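Local coordinates for protein hydrazine synthase subunit alpha (Candidatus Kuenenia stuttgartiensis, PDB 5C2V) that catalyses, within the hydrazine synthase complex, the condensation of hydroxylamine with ammonia to hydrazine, the second half-reaction of hydrazine formation from nitric oxide and ammonium, at residues Val261-Pro269 / Ala546-Arg554; Arg270-Ile280 / Val316-Tyr326. All coordinates share one frame; numbering follows the deposited sequence.

Both contacts touch the same heme c, whose iron is bound by Tyr564. The centres of contacts 1 and 2 lie about 22 Å apart. They nevertheless join through one four-stranded antiparallel sheet, probably a propeller blade: strand 256-262 leads into 261-269 and pairs with strand 270-273 of contact 2, where Val261 O and Arg270 N, 2.9 Å apart, probably hydrogen-bond. Val261 CG1 also packs on Ile272 CG1 at 3.7 Å. Contact 1 brings Arg554 to a ring methyl of the heme, its side chain about 4 Å from that of Tyr564. Contact 2 meets the propionate side, with Pro271 and Asn275 beside a propionate and Cys276 on the zinc ion that this propionate also binds.

Contact 1 (Val261-Pro269 / Ala546-Arg554); sequences VDNWDGAYP and AYLRPYHGR. With HEC (heme c), chain B.
Arg554 meets Tyr268 and Pro269 with different parts of one guanidinium group. Its NH1 and NH2 converge end-on upon Pro269 O, at 2.6 and 2.7 Å. The oxygen lies in the guanidinium plane; NH1 meets a lone pair of the oxygen, in the carbonyl plane, whereas NH2 comes from above that plane. One face of the guanidinium is turned to the Tyr268 ring, with CZ of Arg554 4.0 Å from the ring centroid in a cation-pi contact and the two planes inclined by 40°. The opposite face meets the heme c methyl CMB, 3.3 Å from Arg554 NE. With CG opposite the backbone N (chi1 -179°) and a bend only at chi2, the chain reaches out between the Tyr268 ring and the heme methyl.

Beside it, Pro269 CG packs on Tyr547 CZ, and the hydroxyl of Tyr547 donates to Asp262 OD2 at 2.7 Å, nearly along the C-O axis. Gly266 O lies at the edge of the same tyrosine ring. Arg549, its chain folded at chi2 and chi3, gives NH1 to Asp265 O at 2.6 Å, while NE and NH2 form salt bridges with Asp524 and Asp219. His552 CD2 touches Ala267 CB at 3.5 Å; a nearly straight bond from its ND1 to Pro550 O, in the ring plane, fixes the ring. Beta turns at Asn263-Gly266 and Arg549-His552 shape the two loops.

Held by two hydrogen bonds at its edge and covered on both faces, the Arg554 guanidinium has little freedom to rotate, and its positive charge probably contributes to the electrostatic environment of the Tyr564-ligated heme.

Contact 2 (Arg270-Ile280 / Val316-Tyr326); sequences RPIYGNCDGEI and VSWDAPFNKTY. With ZN (zinc ion), chain C; HEC (heme c), chain B.
Tyr273 projects at about a right angle to the side chain of Asn323, ring and amide planes 83° apart, so that the amide oxygen OD1 sits at the ring edge and accepts a hydrogen bond from Tyr273 OH at 2.5 Å, a length not to be over-read at this resolution. Ile280 N donates to this hydroxyl at 3.2 Å, in a fairly straight bond. The other end of the amide, ND2, makes a weak bond to Gly278 O. With its CG opposite the backbone N (chi1 -167°), Tyr273 also lays one ring face under Val316 CG1, which stands 4.1 Å from the ring centroid, above its centre, as a CH-pi contact. The side chain of Tyr326 crosses that of Tyr273 at about a right angle, CD2 of Tyr326 meeting CE2 of Tyr273, and the Tyr326 ring receives Ile280 CG2 over one face, 4.0 Å from the centroid. In strand 270-273, Ile272 divides its branches: CG2 rests on Pro321 CB at 3.6 Å, and CD1 on Trp318 CZ3 at 4.1 Å.

Within 270-280, Glu279 braces the loop: its OE1 receives Gly274 N and Cys276 N from opposite faces of the carboxylate, while OE2 forms a salt bridge with Arg565. In this loop Cys276 SG binds the zinc ion, 2.3 Å away, where His560, a heme propionate and a water complete the site. Asn275 ND2 donates to the propionate O2A at 3.0 Å.

The contact joins two successive four-stranded antiparallel sheets, probably neighbouring blades of the propeller. Strand 270-273 closes the first, pairing with 256-262 through a classic beta bulge opposite Ile259; strand 312-317 lies within the second, between 297-303 and 327-328. Asn250 of the beta subunit is hydrogen-bonded to Arg270 NH2 and to the backbone O of Trp318.

Contact 1 (Val261-Pro269 / Ala546-Arg554)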
# COMPACT_ATOMS: atom_id res chain seq x y z
N VAL D 261 8.05 11.74 -20.34
CA VAL D 261 8.55 12.35 -21.57
C VAL D 261 9.84 13.13 -21.33
O VAL D 261 10.12 13.55 -20.20
CB VAL D 261 7.52 13.29 -22.22
CG1 VAL D 261 6.23 12.55 -22.55
CG2 VAL D 261 7.23 14.47 -21.32
N ASP D 262 10.61 13.32 -22.39
CA ASP D 262 11.82 14.13 -22.32
C ASP D 262 12.14 14.71 -23.69
O ASP D 262 11.76 14.14 -24.71
CB ASP D 262 13.01 13.29 -21.81
CG ASP D 262 14.19 14.15 -21.38
OD1 ASP D 262 14.19 15.36 -21.67
OD2 ASP D 262 15.12 13.60 -20.76
N ASN D 263 12.83 15.84 -23.72
CA ASN D 263 13.28 16.41 -24.98
C ASN D 263 14.32 15.49 -25.61
O ASN D 263 15.00 14.74 -24.91
CB ASN D 263 13.86 17.81 -24.77
CG ASN D 263 12.79 18.84 -24.43
OD1 ASN D 263 12.93 19.61 -23.48
ND2 ASN D 263 11.72 18.85 -25.21
N TRP D 264 14.44 15.55 -26.94
CA TRP D 264 15.28 14.60 -27.66
C TRP D 264 16.77 14.77 -27.33
O TRP D 264 17.58 13.90 -27.65
CB TRP D 264 15.05 14.73 -29.17
CG TRP D 264 15.47 16.03 -29.77
CD1 TRP D 264 14.84 17.24 -29.63
CD2 TRP D 264 16.60 16.26 -30.62
NE1 TRP D 264 15.52 18.20 -30.33
CE2 TRP D 264 16.60 17.63 -30.95
CE3 TRP D 264 17.61 15.44 -31.13
CZ2 TRP D 264 17.57 18.20 -31.77
CZ3 TRP D 264 18.57 16.01 -31.94
CH2 TRP D 264 18.55 17.37 -32.26
N ASP D 265 17.12 15.90 -26.71
CA ASP D 265 18.48 16.08 -26.19
C ASP D 265 18.55 15.76 -24.70
O ASP D 265 19.63 15.79 -24.11
CB ASP D 265 18.96 17.51 -26.45
CG ASP D 265 18.06 18.55 -25.83
OD1 ASP D 265 16.84 18.29 -25.72
OD2 ASP D 265 18.56 19.63 -25.46
N GLY D 266 17.41 15.45 -24.10
CA GLY D 266 17.34 15.13 -22.68
C GLY D 266 17.47 16.36 -21.79
O GLY D 266 18.04 16.29 -20.70
N ALA D 267 16.93 17.48 -22.26
CA ALA D 267 17.00 18.74 -21.54
C ALA D 267 15.97 18.86 -20.42
O ALA D 267 16.23 19.47 -19.38
CB ALA D 267 16.86 19.90 -22.50
N TYR D 268 14.79 18.28 -20.63
CA TYR D 268 13.67 18.49 -19.71
C TYR D 268 12.82 17.25 -19.48
O TYR D 268 11.68 17.18 -19.94
CB TYR D 268 12.80 19.64 -20.24
CG TYR D 268 11.82 20.22 -19.25
CD1 TYR D 268 12.24 21.04 -18.21
CD2 TYR D 268 10.45 19.98 -19.38
CE1 TYR D 268 11.34 21.58 -17.31
CE2 TYR D 268 9.54 20.52 -18.49
CZ TYR D 268 9.99 21.32 -17.45
OH TYR D 268 9.09 21.86 -16.56
N PRO D 269 13.36 16.24 -18.77
CA PRO D 269 12.54 15.07 -18.43
C PRO D 269 11.47 15.39 -17.39
O PRO D 269 11.75 16.05 -16.39
CB PRO D 269 13.57 14.08 -17.86
CG PRO D 269 14.70 14.93 -17.39
CD PRO D 269 14.76 16.09 -18.33
N ALA D 546 17.99 12.63 -11.43
CA ALA D 546 17.96 13.83 -12.25
C ALA D 546 19.29 14.00 -12.96
O ALA D 546 20.33 13.56 -12.46
CB ALA D 546 17.64 15.05 -11.41
N TYR D 547 19.26 14.60 -14.14
CA TYR D 547 20.47 14.81 -14.92
C TYR D 547 20.41 16.10 -15.71
O TYR D 547 19.36 16.47 -16.24
CB TYR D 547 20.71 13.62 -15.86
CG TYR D 547 19.48 13.21 -16.64
CD1 TYR D 547 18.58 12.30 -16.12
CD2 TYR D 547 19.23 13.75 -17.89
CE1 TYR D 547 17.45 11.92 -16.83
CE2 TYR D 547 18.11 13.38 -18.61
CZ TYR D 547 17.23 12.47 -18.08
OH TYR D 547 16.11 12.10 -18.79
N LEU D 548 21.53 16.80 -15.77
CA LEU D 548 21.63 18.04 -16.53
C LEU D 548 22.53 17.85 -17.74
O LEU D 548 23.60 17.25 -17.64
CB LEU D 548 22.16 19.18 -15.66
CG LEU D 548 21.30 19.63 -14.47
CD1 LEU D 548 22.08 20.61 -13.60
CD2 LEU D 548 20.00 20.25 -14.95
N ARG D 549 22.09 18.34 -18.89
CA ARG D 549 22.97 18.40 -20.06
C ARG D 549 23.95 19.55 -19.84
O ARG D 549 23.69 20.44 -19.04
CB ARG D 549 22.16 18.59 -21.35
CG ARG D 549 21.20 17.45 -21.67
CD ARG D 549 21.82 16.08 -21.42
NE ARG D 549 23.10 15.89 -22.10
CZ ARG D 549 23.23 15.43 -23.34
NH1 ARG D 549 22.16 15.11 -24.05
NH2 ARG D 549 24.44 15.30 -23.87
N PRO D 550 25.10 19.52 -20.54
CA PRO D 550 26.10 20.59 -20.41
C PRO D 550 25.52 21.98 -20.63
O PRO D 550 24.72 22.17 -21.55
CB PRO D 550 27.12 20.24 -21.50
CG PRO D 550 27.04 18.77 -21.61
CD PRO D 550 25.59 18.41 -21.38
N TYR D 551 25.88 22.92 -19.76
CA TYR D 551 25.48 24.33 -19.85
C TYR D 551 23.99 24.55 -19.61
O TYR D 551 23.53 25.67 -19.41
CB TYR D 551 25.88 24.91 -21.22
CG TYR D 551 25.41 26.32 -21.46
CD1 TYR D 551 26.00 27.40 -20.81
CD2 TYR D 551 24.35 26.58 -22.32
CE1 TYR D 551 25.56 28.69 -21.02
CE2 TYR D 551 23.90 27.87 -22.54
CZ TYR D 551 24.51 28.92 -21.89
OH TYR D 551 24.07 30.21 -22.10
N HIS D 552 23.22 23.46 -19.59
CA HIS D 552 21.80 23.54 -19.32
C HIS D 552 21.53 23.90 -17.87
O HIS D 552 22.41 23.79 -17.02
CB HIS D 552 21.10 22.22 -19.66
CG HIS D 552 20.80 22.06 -21.11
ND1 HIS D 552 21.78 22.03 -22.08
CD2 HIS D 552 19.63 21.91 -21.77
CE1 HIS D 552 21.23 21.87 -23.26
NE2 HIS D 552 19.92 21.80 -23.11
N GLY D 553 20.31 24.34 -17.60
CA GLY D 553 19.90 24.60 -16.24
C GLY D 553 18.42 24.34 -16.11
O GLY D 553 17.67 24.47 -17.07
N ARG D 554 17.98 23.98 -14.90
CA ARG D 554 16.59 23.56 -14.75
C ARG D 554 15.90 24.18 -13.55
O ARG D 554 16.46 24.25 -12.46
CB ARG D 554 16.50 22.03 -14.66
CG ARG D 554 15.07 21.54 -14.52
CD ARG D 554 14.84 20.17 -15.14
NE ARG D 554 13.41 19.91 -15.26
CZ ARG D 554 12.88 18.73 -15.59
NH1 ARG D 554 13.67 17.69 -15.83
NH2 ARG D 554 11.57 18.60 -15.68
FE HEC B . 11.64 16.56 -7.35
CHA HEC B . 10.28 13.39 -7.64
CHB HEC B . 12.22 16.59 -10.73
CHC HEC B . 13.35 19.54 -7.03
CHD HEC B . 11.26 16.44 -3.94
NA HEC B . 11.31 15.24 -8.89
C1A HEC B . 10.74 13.99 -8.79
C2A HEC B . 10.72 13.40 -10.11
C3A HEC B . 11.25 14.27 -10.96
C4A HEC B . 11.64 15.45 -10.22
CMA HEC B . 11.43 14.07 -12.48
CAA HEC B . 10.17 11.99 -10.45
CBA HEC B . 8.75 12.10 -11.00
CGA HEC B . 7.80 12.57 -9.93
O1A HEC B . 7.01 13.52 -10.19
O2A HEC B . 7.81 11.99 -8.81
NB HEC B . 12.73 17.78 -8.63
C1B HEC B . 12.58 17.71 -10.01
C2B HEC B . 12.87 19.02 -10.55
C3B HEC B . 13.18 19.84 -9.54
C4B HEC B . 13.10 19.07 -8.31
CMB HEC B . 12.82 19.41 -12.04
CAB HEC B . 13.55 21.33 -9.68
CBB HEC B . 15.03 21.54 -9.28
NC HEC B . 12.16 17.80 -5.78
C1C HEC B . 12.96 18.92 -5.87
C2C HEC B . 13.21 19.39 -4.52
C3C HEC B . 12.72 18.48 -3.67
C4C HEC B . 11.99 17.49 -4.44
CMC HEC B . 14.17 20.55 -4.14
CAC HEC B . 12.82 18.55 -2.13
CBC HEC B . 13.70 17.39 -1.62
ND HEC B . 10.90 15.13 -6.00
C1D HEC B . 10.82 15.33 -4.62
C2D HEC B . 10.21 14.18 -4.01
C3D HEC B . 9.90 13.22 -5.17
C4D HEC B . 10.36 13.90 -6.36
CMD HEC B . 9.92 13.96 -2.51
CAD HEC B . 9.24 11.83 -5.10
CBD HEC B . 10.17 10.89 -4.36
CGD HEC B . 9.53 9.53 -4.25
O1D HEC B . 10.07 8.68 -3.49
O2D HEC B . 8.48 9.30 -4.90
O HOH W 1 10.79 21.57 -13.98

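Contact 2 (Arg270-Ile280 / Val316-Tyr326)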
# COMPACT_ATOMS: atom_id res chain seq x y z
N ARG D 270 10.24 14.93 -17.62
CA ARG D 270 9.15 15.13 -16.69
C ARG D 270 8.21 13.93 -16.69
O ARG D 270 8.03 13.28 -17.73
CB ARG D 270 8.38 16.41 -17.02
CG ARG D 270 7.71 16.39 -18.39
CD ARG D 270 7.09 17.73 -18.74
NE ARG D 270 6.28 17.65 -19.95
CZ ARG D 270 4.97 17.44 -19.96
NH1 ARG D 270 4.31 17.29 -18.82
NH2 ARG D 270 4.32 17.38 -21.12
N PRO D 271 7.61 13.61 -15.53
CA PRO D 271 6.71 12.46 -15.42
C PRO D 271 5.36 12.68 -16.10
O PRO D 271 4.89 13.81 -16.16
CB PRO D 271 6.53 12.31 -13.91
CG PRO D 271 6.69 13.69 -13.39
CD PRO D 271 7.76 14.31 -14.24
N ILE D 272 4.76 11.60 -16.59
CA ILE D 272 3.43 11.68 -17.17
C ILE D 272 2.44 10.91 -16.29
O ILE D 272 1.51 11.49 -15.75
CB ILE D 272 3.39 11.13 -18.61
CG1 ILE D 272 4.20 12.03 -19.53
CG2 ILE D 272 1.95 11.03 -19.10
CD1 ILE D 272 3.68 13.45 -19.63
N TYR D 273 2.64 9.60 -16.15
CA TYR D 273 1.77 8.81 -15.28
C TYR D 273 2.46 7.60 -14.66
O TYR D 273 3.29 6.95 -15.29
CB TYR D 273 0.53 8.36 -16.05
CG TYR D 273 -0.57 7.82 -15.17
CD1 TYR D 273 -1.39 8.67 -14.44
CD2 TYR D 273 -0.81 6.45 -15.08
CE1 TYR D 273 -2.40 8.19 -13.64
CE2 TYR D 273 -1.82 5.95 -14.28
CZ TYR D 273 -2.62 6.83 -13.56
OH TYR D 273 -3.63 6.34 -12.76
N GLY D 274 2.11 7.30 -13.41
CA GLY D 274 2.52 6.06 -12.77
C GLY D 274 3.61 6.10 -11.72
O GLY D 274 3.91 5.07 -11.11
N ASN D 275 4.23 7.26 -11.50
CA ASN D 275 5.33 7.34 -10.54
C ASN D 275 4.96 7.86 -9.14
O ASN D 275 5.79 7.84 -8.23
CB ASN D 275 6.44 8.23 -11.10
CG ASN D 275 7.75 8.06 -10.37
OD1 ASN D 275 8.40 7.02 -10.46
ND2 ASN D 275 8.15 9.08 -9.62
N CYS D 276 3.72 8.29 -8.96
CA CYS D 276 3.37 9.01 -7.73
C CYS D 276 2.30 8.31 -6.89
O CYS D 276 1.50 7.53 -7.41
CB CYS D 276 2.91 10.43 -8.07
SG CYS D 276 4.22 11.51 -8.73
N ASP D 277 2.31 8.60 -5.59
CA ASP D 277 1.34 8.03 -4.66
C ASP D 277 -0.09 8.40 -5.04
O ASP D 277 -0.38 9.55 -5.37
CB ASP D 277 1.63 8.49 -3.23
CG ASP D 277 2.99 8.03 -2.73
OD1 ASP D 277 3.09 6.88 -2.24
OD2 ASP D 277 3.95 8.82 -2.82
N GLY D 278 -0.98 7.41 -4.99
CA GLY D 278 -2.38 7.63 -5.31
C GLY D 278 -2.74 7.19 -6.72
O GLY D 278 -3.90 6.97 -7.03
N GLU D 279 -1.72 7.08 -7.57
CA GLU D 279 -1.93 6.68 -8.96
C GLU D 279 -2.10 5.17 -9.10
O GLU D 279 -1.60 4.39 -8.29
CB GLU D 279 -0.78 7.19 -9.83
CG GLU D 279 -0.73 8.71 -9.91
CD GLU D 279 0.51 9.22 -10.60
OE1 GLU D 279 1.37 8.40 -10.98
OE2 GLU D 279 0.63 10.45 -10.77
N ILE D 280 -2.80 4.76 -10.16
CA ILE D 280 -3.21 3.38 -10.35
C ILE D 280 -2.10 2.51 -10.98
O ILE D 280 -1.30 3.00 -11.77
CB ILE D 280 -4.48 3.31 -11.23
CG1 ILE D 280 -5.57 4.20 -10.63
CG2 ILE D 280 -5.00 1.88 -11.37
CD1 ILE D 280 -6.88 4.18 -11.39
N VAL D 316 -4.40 6.11 -20.59
CA VAL D 316 -4.66 7.38 -19.93
C VAL D 316 -4.52 8.52 -20.94
O VAL D 316 -3.56 8.54 -21.71
CB VAL D 316 -3.71 7.63 -18.73
CG1 VAL D 316 -4.10 6.77 -17.54
CG2 VAL D 316 -2.26 7.38 -19.13
N SER D 317 -5.47 9.45 -20.94
CA SER D 317 -5.47 10.54 -21.91
C SER D 317 -4.17 11.34 -21.88
O SER D 317 -3.69 11.70 -20.80
CB SER D 317 -6.66 11.47 -21.67
OG SER D 317 -6.40 12.36 -20.60
N TRP D 318 -3.61 11.60 -23.05
CA TRP D 318 -2.36 12.35 -23.15
C TRP D 318 -2.54 13.79 -22.69
O TRP D 318 -1.66 14.37 -22.06
CB TRP D 318 -1.83 12.32 -24.58
CG TRP D 318 -0.90 13.46 -24.88
CD1 TRP D 318 -1.20 14.60 -25.56
CD2 TRP D 318 0.47 13.58 -24.47
NE1 TRP D 318 -0.09 15.42 -25.62
CE2 TRP D 318 0.94 14.81 -24.96
CE3 TRP D 318 1.35 12.76 -23.76
CZ2 TRP D 318 2.25 15.25 -24.75
CZ3 TRP D 318 2.65 13.19 -23.55
CH2 TRP D 318 3.08 14.42 -24.05
N ASP D 319 -3.69 14.37 -23.02
CA ASP D 319 -3.98 15.76 -22.68
C ASP D 319 -4.06 15.96 -21.17
O ASP D 319 -3.50 16.92 -20.63
CB ASP D 319 -5.28 16.21 -23.34
CG ASP D 319 -5.21 16.19 -24.85
OD1 ASP D 319 -4.09 16.35 -25.39
OD2 ASP D 319 -6.26 16.02 -25.50
N ALA D 320 -4.74 15.04 -20.49
CA ALA D 320 -4.86 15.10 -19.03
C ALA D 320 -4.57 13.74 -18.41
O ALA D 320 -5.50 13.00 -18.07
CB ALA D 320 -6.24 15.60 -18.63
N PRO D 321 -3.28 13.40 -18.26
CA PRO D 321 -2.88 12.10 -17.70
C PRO D 321 -3.08 12.02 -16.19
O PRO D 321 -2.13 12.19 -15.43
CB PRO D 321 -1.40 12.02 -18.06
CG PRO D 321 -0.95 13.43 -18.13
CD PRO D 321 -2.12 14.21 -18.66
N PHE D 322 -4.31 11.74 -15.78
CA PHE D 322 -4.62 11.58 -14.36
C PHE D 322 -5.50 10.35 -14.15
O PHE D 322 -5.86 9.66 -15.10
CB PHE D 322 -5.31 12.84 -13.82
CG PHE D 322 -4.53 14.10 -14.05
CD1 PHE D 322 -3.52 14.47 -13.17
CD2 PHE D 322 -4.78 14.90 -15.15
CE1 PHE D 322 -2.79 15.63 -13.37
CE2 PHE D 322 -4.05 16.06 -15.36
CZ PHE D 322 -3.06 16.42 -14.47
N ASN D 323 -5.84 10.08 -12.89
CA ASN D 323 -6.62 8.90 -12.54
C ASN D 323 -8.04 8.94 -13.11
O ASN D 323 -8.63 7.90 -13.39
CB ASN D 323 -6.68 8.74 -11.02
CG ASN D 323 -5.32 8.49 -10.41
OD1 ASN D 323 -4.44 7.90 -11.04
ND2 ASN D 323 -5.14 8.93 -9.17
N LYS D 324 -8.57 10.15 -13.28
CA LYS D 324 -9.94 10.31 -13.76
C LYS D 324 -10.09 9.86 -15.21
O LYS D 324 -11.18 9.49 -15.65
CB LYS D 324 -10.39 11.77 -13.61
CG LYS D 324 -9.53 12.78 -14.36
CD LYS D 324 -9.97 14.20 -14.06
CE LYS D 324 -9.74 14.57 -12.60
NZ LYS D 324 -10.15 15.97 -12.30
N THR D 325 -8.99 9.89 -15.96
CA THR D 325 -9.00 9.45 -17.36
C THR D 325 -8.51 8.01 -17.54
O THR D 325 -8.50 7.49 -18.65
CB THR D 325 -8.15 10.37 -18.24
OG1 THR D 325 -6.76 10.21 -17.93
CG2 THR D 325 -8.55 11.83 -18.04
N TYR D 326 -8.11 7.37 -16.44
CA TYR D 326 -7.58 6.01 -16.51
C TYR D 326 -8.67 5.00 -16.87
O TYR D 326 -9.83 5.16 -16.48
CB TYR D 326 -6.93 5.61 -15.18
CG TYR D 326 -6.34 4.21 -15.16
CD1 TYR D 326 -7.10 3.12 -14.74
CD2 TYR D 326 -5.03 3.98 -15.55
CE1 TYR D 326 -6.57 1.85 -14.73
CE2 TYR D 326 -4.49 2.71 -15.54
CZ TYR D 326 -5.26 1.64 -15.12
OH TYR D 326 -4.73 0.37 -15.10
ZN ZN C . 6.12 12.02 -7.57
FE HEC B . 11.64 16.56 -7.35
CHA HEC B . 10.28 13.39 -7.64
CHB HEC B . 12.22 16.59 -10.73
CHC HEC B . 13.35 19.54 -7.03
CHD HEC B . 11.26 16.44 -3.94
NA HEC B . 11.31 15.24 -8.89
C1A HEC B . 10.74 13.99 -8.79
C2A HEC B . 10.72 13.40 -10.11
C3A HEC B . 11.25 14.27 -10.96
C4A HEC B . 11.64 15.45 -10.22
CMA HEC B . 11.43 14.07 -12.48
CAA HEC B . 10.17 11.99 -10.45
CBA HEC B . 8.75 12.10 -11.00
CGA HEC B . 7.80 12.57 -9.93
O1A HEC B . 7.01 13.52 -10.19
O2A HEC B . 7.81 11.99 -8.81
NB HEC B . 12.73 17.78 -8.63
C1B HEC B . 12.58 17.71 -10.01
C2B HEC B . 12.87 19.02 -10.55
C3B HEC B . 13.18 19.84 -9.54
C4B HEC B . 13.10 19.07 -8.31
CMB HEC B . 12.82 19.41 -12.04
CAB HEC B . 13.55 21.33 -9.68
CBB HEC B . 15.03 21.54 -9.28
NC HEC B . 12.16 17.80 -5.78
C1C HEC B . 12.96 18.92 -5.87
C2C HEC B . 13.21 19.39 -4.52
C3C HEC B . 12.72 18.48 -3.67
C4C HEC B . 11.99 17.49 -4.44
CMC HEC B . 14.17 20.55 -4.14
CAC HEC B . 12.82 18.55 -2.13
CBC HEC B . 13.70 17.39 -1.62
ND HEC B . 10.90 15.13 -6.00
C1D HEC B . 10.82 15.33 -4.62
C2D HEC B . 10.21 14.18 -4.01
C3D HEC B . 9.90 13.22 -5.17
C4D HEC B . 10.36 13.90 -6.36
CMD HEC B . 9.92 13.96 -2.51
CAD HEC B . 9.24 11.83 -5.10
CBD HEC B . 10.17 10.89 -4.36
CGD HEC B . 9.53 9.53 -4.25
O1D HEC B . 10.07 8.68 -3.49
O2D HEC B . 8.48 9.30 -4.90
O HOH W 2 6.38 10.54 -6.09